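Local coordinates for biogenic amine-binding protein (Rhodnius prolixus, PDB 4GE1) that binds biogenic amines such as tryptamine inside a lipocalin barrel, probably sequestering serotonin and norepinephrine at the bite of a blood-feeding insect, at residues K68-S80 and K88-G100. Sequence-based numbering, arbitrary orientation.
Sequences KTYSYDISFAKVS and KYTAKNVIVEKDG. With TSS (2-(1H-indol-3-yl)ethanamine), chain E.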
ATOM      1  N   LYS A  68      -4.317 -19.863   3.503  1.00 37.44           N
ATOM      2  CA  LYS A  68      -4.512 -19.510   4.905  1.00 41.73           C
ATOM      3  C   LYS A  68      -3.177 -19.133   5.539  1.00 42.59           C
ATOM      4  O   LYS A  68      -2.789 -19.658   6.589  1.00 41.20           O
ATOM      5  CB  LYS A  68      -5.158 -20.664   5.673  1.00 47.11           C
ATOM      6  CG  LYS A  68      -6.573 -20.989   5.237  1.00 49.10           C
ATOM      7  CD  LYS A  68      -7.241 -21.921   6.231  1.00 62.38           C
ATOM      8  CE  LYS A  68      -8.638 -22.309   5.782  1.00 68.68           C
ATOM      9  NZ  LYS A  68      -8.609 -23.302   4.665  1.00 75.78           N
ATOM     10  N   THR A  69      -2.462 -18.228   4.890  1.00 40.68           N
ATOM     11  CA  THR A  69      -1.173 -17.812   5.409  1.00 41.85           C
ATOM     12  C   THR A  69      -1.005 -16.303   5.337  1.00 40.44           C
ATOM     13  O   THR A  69      -1.640 -15.622   4.528  1.00 37.22           O
ATOM     14  CB  THR A  69      -0.013 -18.496   4.664  1.00 43.58           C
ATOM     15  OG1 THR A  69      -0.044 -18.114   3.289  1.00 41.49           O
ATOM     16  CG2 THR A  69      -0.125 -20.019   4.767  1.00 50.65           C
ATOM     17  N   TYR A  70      -0.140 -15.793   6.202  1.00 35.43           N
ATOM     18  CA  TYR A  70       0.141 -14.375   6.277  1.00 34.33           C
ATOM     19  C   TYR A  70       1.533 -14.107   5.761  1.00 34.29           C
ATOM     20  O   TYR A  70       2.433 -14.927   5.931  1.00 33.65           O
ATOM     21  CB  TYR A  70       0.099 -13.899   7.731  1.00 33.91           C
ATOM     22  CG  TYR A  70      -1.279 -13.756   8.309  1.00 32.75           C
ATOM     23  CD1 TYR A  70      -1.852 -14.783   9.061  1.00 34.80           C
ATOM     24  CD2 TYR A  70      -2.013 -12.587   8.116  1.00 28.07           C
ATOM     25  CE1 TYR A  70      -3.118 -14.651   9.602  1.00 35.82           C
ATOM     26  CE2 TYR A  70      -3.280 -12.440   8.656  1.00 26.25           C
ATOM     27  CZ  TYR A  70      -3.827 -13.477   9.399  1.00 40.63           C
ATOM     28  OH  TYR A  70      -5.083 -13.341   9.934  1.00 46.67           O
ATOM     29  N   SER A  71       1.709 -12.945   5.144  1.00 25.44           N
ATOM     30  CA  SER A  71       3.040 -12.409   4.923  1.00 31.03           C
ATOM     31  C   SER A  71       3.040 -10.967   5.417  1.00 25.64           C
ATOM     32  O   SER A  71       2.004 -10.307   5.416  1.00 32.06           O
ATOM     33  CB  SER A  71       3.410 -12.458   3.442  1.00 32.07           C
ATOM     34  OG  SER A  71       2.635 -11.518   2.724  1.00 37.81           O
ATOM     35  N   TYR A  72       4.204 -10.487   5.832  1.00 25.34           N
ATOM     36  CA  TYR A  72       4.317  -9.161   6.416  1.00 31.59           C
ATOM     37  C   TYR A  72       5.447  -8.389   5.750  1.00 31.20           C
ATOM     38  O   TYR A  72       6.460  -8.969   5.361  1.00 28.19           O
ATOM     39  CB  TYR A  72       4.586  -9.259   7.919  1.00 32.69           C
ATOM     40  CG  TYR A  72       3.644 -10.171   8.666  1.00 34.43           C
ATOM     41  CD1 TYR A  72       3.961 -11.517   8.869  1.00 37.03           C
ATOM     42  CD2 TYR A  72       2.439  -9.696   9.174  1.00 29.50           C
ATOM     43  CE1 TYR A  72       3.099 -12.371   9.561  1.00 33.91           C
ATOM     44  CE2 TYR A  72       1.563 -10.542   9.867  1.00 31.92           C
ATOM     45  CZ  TYR A  72       1.900 -11.876  10.056  1.00 32.37           C
ATOM     46  OH  TYR A  72       1.049 -12.713  10.750  1.00 29.19           O
ATOM     47  N   ASP A  73       5.260  -7.080   5.613  1.00 27.91           N
ATOM     48  CA  ASP A  73       6.327  -6.201   5.134  1.00 28.21           C
ATOM     49  C   ASP A  73       6.194  -4.811   5.742  1.00 28.13           C
ATOM     50  O   ASP A  73       5.133  -4.441   6.256  1.00 26.68           O
ATOM     51  CB  ASP A  73       6.424  -6.164   3.588  1.00 21.67           C
ATOM     52  CG  ASP A  73       5.145  -5.712   2.915  1.00 31.64           C
ATOM     53  OD1 ASP A  73       4.312  -6.586   2.583  1.00 30.16           O
ATOM     54  OD2 ASP A  73       4.981  -4.490   2.678  1.00 29.83           O
ATOM     55  N   ILE A  74       7.283  -4.055   5.719  1.00 28.91           N
ATOM     56  CA  ILE A  74       7.280  -2.745   6.352  1.00 33.00           C
ATOM     57  C   ILE A  74       7.985  -1.737   5.478  1.00 32.65           C
ATOM     58  O   ILE A  74       9.104  -1.979   5.022  1.00 33.17           O
ATOM     59  CB  ILE A  74       7.991  -2.775   7.718  1.00 27.71           C
ATOM     60  CG1 ILE A  74       7.435  -3.912   8.588  1.00 28.79           C
ATOM     61  CG2 ILE A  74       7.864  -1.419   8.413  1.00 31.03           C
ATOM     62  CD1 ILE A  74       8.232  -4.151   9.874  1.00 34.18           C
ATOM     63  N   SER A  75       7.334  -0.602   5.254  1.00 29.30           N
ATOM     64  CA  SER A  75       7.972   0.494   4.539  1.00 36.45           C
ATOM     65  C   SER A  75       8.514   1.525   5.510  1.00 38.26           C
ATOM     66  O   SER A  75       7.808   1.964   6.429  1.00 36.19           O
ATOM     67  CB  SER A  75       6.997   1.168   3.581  1.00 30.57           C
ATOM     68  OG  SER A  75       6.628   0.290   2.546  1.00 34.79           O
ATOM     69  N   PHE A  76       9.769   1.912   5.296  1.00 37.04           N
ATOM     70  CA  PHE A  76      10.394   2.968   6.081  1.00 39.99           C
ATOM     71  C   PHE A  76      10.734   4.121   5.149  1.00 44.98           C
ATOM     72  O   PHE A  76      11.354   3.917   4.098  1.00 42.50           O
ATOM     73  CB  PHE A  76      11.691   2.481   6.724  1.00 42.98           C
ATOM     74  CG  PHE A  76      11.538   1.245   7.557  1.00 43.24           C
ATOM     75  CD1 PHE A  76      11.564  -0.010   6.970  1.00 38.25           C
ATOM     76  CD2 PHE A  76      11.403   1.336   8.935  1.00 41.30           C
ATOM     77  CE1 PHE A  76      11.440  -1.159   7.741  1.00 37.70           C
ATOM     78  CE2 PHE A  76      11.276   0.197   9.716  1.00 41.87           C
ATOM     79  CZ  PHE A  76      11.293  -1.056   9.119  1.00 38.95           C
ATOM     80  N   ALA A  77      10.331   5.328   5.529  1.00 37.52           N
ATOM     81  CA  ALA A  77      10.698   6.517   4.771  1.00 39.31           C
ATOM     82  C   ALA A  77      10.886   7.688   5.713  1.00 42.36           C
ATOM     83  O   ALA A  77      10.653   7.576   6.923  1.00 40.08           O
ATOM     84  CB  ALA A  77       9.640   6.844   3.736  1.00 31.37           C
ATOM     85  N   LYS A  78      11.324   8.803   5.143  1.00 44.38           N
ATOM     86  CA  LYS A  78      11.460  10.045   5.877  1.00 53.71           C
ATOM     87  C   LYS A  78      10.813  11.143   5.059  1.00 49.84           C
ATOM     88  O   LYS A  78      10.673  11.017   3.843  1.00 47.72           O
ATOM     89  CB  LYS A  78      12.932  10.365   6.144  1.00 62.94           C
ATOM     90  CG  LYS A  78      13.661   9.276   6.917  1.00 68.65           C
ATOM     91  CD  LYS A  78      15.109   9.644   7.202  1.00 73.38           C
ATOM     92  CE  LYS A  78      15.247  10.399   8.509  1.00 76.39           C
ATOM     93  NZ  LYS A  78      16.680  10.571   8.880  1.00 88.94           N
ATOM     94  N   VAL A  79      10.417  12.212   5.735  1.00 44.07           N
ATOM     95  CA  VAL A  79       9.752  13.335   5.095  1.00 47.68           C
ATOM     96  C   VAL A  79      10.582  13.903   3.946  1.00 53.67           C
ATOM     97  O   VAL A  79      10.031  14.434   2.981  1.00 64.79           O
ATOM     98  CB  VAL A  79       9.431  14.451   6.129  1.00 56.19           C
ATOM     99  CG1 VAL A  79       9.004  15.741   5.437  1.00 62.27           C
ATOM    100  CG2 VAL A  79       8.358  13.981   7.080  1.00 48.54           C
ATOM    101  N   SER A  80      11.903  13.781   4.043  1.00 45.37           N
ATOM    102  CA  SER A  80      12.782  14.349   3.023  1.00 53.60           C
ATOM    103  C   SER A  80      12.913  13.421   1.817  1.00 55.62           C
ATOM    104  O   SER A  80      13.676  13.701   0.896  1.00 58.53           O
ATOM    105  CB  SER A  80      14.161  14.677   3.604  1.00 58.24           C
ATOM    106  OG  SER A  80      14.779  13.516   4.128  1.00 66.54           O
ATOM    107  N   LYS A  88       4.223  11.734  -3.508  1.00 48.16           N
ATOM    108  CA  LYS A  88       5.185  10.871  -4.181  1.00 48.81           C
ATOM    109  C   LYS A  88       6.460  10.741  -3.366  1.00 47.79           C
ATOM    110  O   LYS A  88       7.040  11.741  -2.935  1.00 49.44           O
ATOM    111  CB  LYS A  88       5.510  11.431  -5.562  1.00 43.74           C
ATOM    112  CG  LYS A  88       6.596  10.675  -6.306  1.00 50.72           C
ATOM    113  CD  LYS A  88       6.723  11.202  -7.731  1.00 59.92           C
ATOM    114  CE  LYS A  88       7.768  10.427  -8.520  1.00 70.85           C
ATOM    115  NZ  LYS A  88       7.410   8.983  -8.686  1.00 74.22           N
ATOM    116  N   TYR A  89       6.898   9.509  -3.156  1.00 38.34           N
ATOM    117  CA  TYR A  89       8.075   9.277  -2.335  1.00 40.59           C
ATOM    118  C   TYR A  89       8.707   7.930  -2.624  1.00 41.25           C
ATOM    119  O   TYR A  89       8.115   7.075  -3.280  1.00 33.27           O
ATOM    120  CB  TYR A  89       7.743   9.407  -0.835  1.00 31.10           C
ATOM    121  CG  TYR A  89       6.750   8.393  -0.291  1.00 35.78           C
ATOM    122  CD1 TYR A  89       7.172   7.340   0.517  1.00 29.62           C
ATOM    123  CD2 TYR A  89       5.391   8.499  -0.565  1.00 37.56           C
ATOM    124  CE1 TYR A  89       6.267   6.404   1.022  1.00 31.07           C
ATOM    125  CE2 TYR A  89       4.478   7.565  -0.062  1.00 33.83           C
ATOM    126  CZ  TYR A  89       4.924   6.528   0.732  1.00 29.25           C
ATOM    127  OH  TYR A  89       4.027   5.610   1.228  1.00 28.36           O
ATOM    128  N   THR A  90       9.928   7.765  -2.138  1.00 40.53           N
ATOM    129  CA  THR A  90      10.605   6.487  -2.189  1.00 38.32           C
ATOM    130  C   THR A  90      10.714   5.912  -0.777  1.00 39.75           C
ATOM    131  O   THR A  90      10.923   6.637   0.200  1.00 39.92           O
ATOM    132  CB  THR A  90      12.005   6.630  -2.794  1.00 50.04           C
ATOM    133  OG1 THR A  90      11.941   7.480  -3.945  1.00 61.13           O
ATOM    134  CG2 THR A  90      12.542   5.268  -3.205  1.00 51.17           C
ATOM    135  N   ALA A  91      10.565   4.604  -0.675  1.00 34.58           N
ATOM    136  CA  ALA A  91      10.651   3.939   0.610  1.00 33.27           C
ATOM    137  C   ALA A  91      11.531   2.710   0.484  1.00 34.68           C
ATOM    138  O   ALA A  91      11.668   2.135  -0.599  1.00 40.18           O
ATOM    139  CB  ALA A  91       9.262   3.561   1.105  1.00 32.82           C
ATOM    140  N   LYS A  92      12.176   2.347   1.581  1.00 35.10           N
ATOM    141  CA  LYS A  92      12.806   1.047   1.694  1.00 32.32           C
ATOM    142  C   LYS A  92      11.728   0.117   2.252  1.00 34.75           C
ATOM    143  O   LYS A  92      11.138   0.387   3.307  1.00 34.80           O
ATOM    144  CB  LYS A  92      14.011   1.114   2.636  1.00 43.58           C
ATOM    145  CG  LYS A  92      14.718  -0.222   2.866  1.00 50.74           C
ATOM    146  CD  LYS A  92      15.029  -0.909   1.543  1.00 61.62           C
ATOM    147  CE  LYS A  92      16.350  -1.657   1.596  1.00 60.00           C
ATOM    148  NZ  LYS A  92      17.492  -0.716   1.726  1.00 59.23           N
ATOM    149  N   ASN A  93      11.432  -0.953   1.529  1.00 28.66           N
ATOM    150  CA  ASN A  93      10.434  -1.898   2.009  1.00 28.04           C
ATOM    151  C   ASN A  93      11.092  -3.225   2.343  1.00 37.09           C
ATOM    152  O   ASN A  93      11.848  -3.783   1.543  1.00 38.21           O
ATOM    153  CB  ASN A  93       9.281  -2.057   1.013  1.00 28.32           C
ATOM    154  CG  ASN A  93       8.225  -3.060   1.486  1.00 33.75           C
ATOM    155  OD1 ASN A  93       8.331  -4.251   1.222  1.00 36.41           O
ATOM    156  ND2 ASN A  93       7.206  -2.572   2.179  1.00 26.76           N
ATOM    157  N   VAL A  94      10.825  -3.697   3.554  1.00 35.73           N
ATOM    158  CA  VAL A  94      11.454  -4.897   4.072  1.00 34.09           C
ATOM    159  C   VAL A  94      10.409  -5.982   4.293  1.00 31.78           C
ATOM    160  O   VAL A  94       9.425  -5.776   5.008  1.00 33.05           O
ATOM    161  CB  VAL A  94      12.177  -4.599   5.400  1.00 37.26           C
ATOM    162  CG1 VAL A  94      13.041  -5.781   5.820  1.00 38.06           C
ATOM    163  CG2 VAL A  94      13.024  -3.343   5.265  1.00 36.41           C
ATOM    164  N   ILE A  95      10.612  -7.130   3.655  1.00 30.78           N
ATOM    165  CA  ILE A  95       9.744  -8.280   3.865  1.00 27.16           C
ATOM    166  C   ILE A  95      10.240  -8.951   5.136  1.00 29.18           C
ATOM    167  O   ILE A  95      11.421  -9.285   5.236  1.00 30.72           O
ATOM    168  CB  ILE A  95       9.838  -9.282   2.697  1.00 32.15           C
ATOM    169  CG1 ILE A  95       9.660  -8.574   1.351  1.00 44.11           C
ATOM    170  CG2 ILE A  95       8.841 -10.416   2.867  1.00 33.39           C
ATOM    171  CD1 ILE A  95       8.341  -7.861   1.202  1.00 46.98           C
ATOM    172  N   VAL A  96       9.349  -9.138   6.106  1.00 30.58           N
ATOM    173  CA  VAL A  96       9.758  -9.667   7.402  1.00 32.52           C
ATOM    174  C   VAL A  96       8.897 -10.826   7.912  1.00 34.47           C
ATOM    175  O   VAL A  96       7.746 -10.998   7.513  1.00 33.08           O
ATOM    176  CB  VAL A  96       9.738  -8.564   8.470  1.00 32.84           C
ATOM    177  CG1 VAL A  96      10.622  -7.403   8.039  1.00 31.97           C
ATOM    178  CG2 VAL A  96       8.320  -8.093   8.703  1.00 24.84           C
ATOM    179  N   GLU A  97       9.487 -11.618   8.800  1.00 32.95           N
ATOM    180  CA  GLU A  97       8.754 -12.606   9.579  1.00 37.63           C
ATOM    181  C   GLU A  97       7.841 -11.900  10.575  1.00 43.50           C
ATOM    182  O   GLU A  97       7.970 -10.693  10.813  1.00 29.96           O
ATOM    183  CB  GLU A  97       9.724 -13.492  10.359  1.00 44.51           C
ATOM    184  CG  GLU A  97      10.743 -14.235   9.509  1.00 51.83           C
ATOM    185  CD  GLU A  97      10.130 -15.397   8.760  1.00 60.78           C
ATOM    186  OE1 GLU A  97       8.909 -15.624   8.904  1.00 59.15           O
ATOM    187  OE2 GLU A  97      10.869 -16.090   8.028  1.00 69.63           O
ATOM    188  N   LYS A  98       6.934 -12.667  11.170  1.00 46.02           N
ATOM    189  CA  LYS A  98       5.993 -12.141  12.149  1.00 44.35           C
ATOM    190  C   LYS A  98       6.707 -11.379  13.258  1.00 44.92           C
ATOM    191  O   LYS A  98       6.185 -10.385  13.760  1.00 47.63           O
ATOM    192  CB  LYS A  98       5.173 -13.287  12.747  1.00 54.80           C
ATOM    193  CG  LYS A  98       4.016 -12.846  13.624  1.00 52.22           C
ATOM    194  CD  LYS A  98       2.978 -13.954  13.757  1.00 51.71           C
ATOM    195  CE  LYS A  98       2.874 -14.451  15.188  1.00 66.01           C
ATOM    196  NZ  LYS A  98       1.755 -15.420  15.345  1.00 74.33           N
ATOM    197  N   ASP A  99       7.898 -11.845  13.633  1.00 43.81           N
ATOM    198  CA  ASP A  99       8.653 -11.231  14.718  1.00 46.25           C
ATOM    199  C   ASP A  99       9.572 -10.090  14.262  1.00 42.45           C
ATOM    200  O   ASP A  99      10.336  -9.534  15.065  1.00 44.08           O
ATOM    201  CB  ASP A  99       9.469 -12.287  15.477  1.00 50.84           C
ATOM    202  CG  ASP A  99      10.685 -12.754  14.701  1.00 54.54           C
ATOM    203  OD1 ASP A  99      10.652 -12.702  13.456  1.00 48.62           O
ATOM    204  OD2 ASP A  99      11.674 -13.178  15.336  1.00 57.14           O
ATOM    205  N   GLY A 100       9.504  -9.751  12.977  1.00 42.07           N
ATOM    206  CA  GLY A 100      10.273  -8.642  12.437  1.00 35.68           C
ATOM    207  C   GLY A 100      11.597  -9.004  11.780  1.00 42.78           C
ATOM    208  O   GLY A 100      12.229  -8.149  11.157  1.00 45.34           O
TER
HETATM  209  N1  TSS E 201       3.168  -3.579   0.920  1.00 34.81           N
HETATM  210  CA  TSS E 201       3.809  -3.499  -0.371  1.00 33.03           C
HETATM  211  CB  TSS E 201       3.002  -2.935  -1.498  1.00 28.36           C
HETATM  212  CG  TSS E 201       2.076  -1.800  -1.193  1.00 22.27           C
HETATM  213  CD1 TSS E 201       0.689  -1.844  -1.185  1.00 26.25           C
HETATM  214  NE1 TSS E 201       0.208  -0.620  -0.881  1.00 28.66           N
HETATM  215  CE2 TSS E 201       1.262   0.246  -0.670  1.00 29.18           C
HETATM  216  CD2 TSS E 201       2.426  -0.455  -0.861  1.00 23.34           C
HETATM  217  CZ2 TSS E 201       1.300   1.622  -0.316  1.00 31.48           C
HETATM  218  CH2 TSS E 201       2.524   2.270  -0.175  1.00 29.68           C
HETATM  219  CZ3 TSS E 201       3.709   1.557  -0.371  1.00 33.62           C
HETATM  220  CE3 TSS E 201       3.670   0.200  -0.712  1.00 23.18           C
HETATM  221  O   HOH W   1       6.439 -12.304   5.822  1.00 32.26           O
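Asn-93 reaches across to Asp-73 and Ser-75 on the ligand side of an antiparallel hairpin, and its ND2 serves both: Asp-73 OD2 at 3.0 Å and Ser-75 OG at 2.9 Å. Both acceptors lie close to the amide plane, so the two N-H bonds fix the rotation of the amide, while Asn-93 OD1 accepts a hydrogen bond from Arg-106 NH2. The carboxylate of Asp-73 is turned 59° from that amide, which meets OD2 on its anti side, 25° out of the carboxylate plane. Asp-73 OD2 also accepts from the tryptamine amine, N1, at 2.7 Å, and Asp-73 OD1 is held by Asn-62; these donors probably stabilise the negative charge facing the ligand. Asp-73 chi1 of 58° sets the carboxylate between backbone N and carbonyl carbon, where OD2 meets both donors. Ile-95 brings CD1 to 3.5 Å from Asp-73 CB. Further along this face Tyr-89 OH, bonded to Glu-58, nears the indole.

On the outer face, Val-94 CG2 meets the edge of the Phe-76 ring at CE1 (3.7 Å), and Ile-74 CG2 lies over one ring face, toward the rim. Lys-98 runs alongside Tyr-72, whose OH bonds to Asp-180. Strands 55-64 and 102-115 flank the hairpin; helix 181-189, Phe-192 and Tyr-195 pack against its outer face.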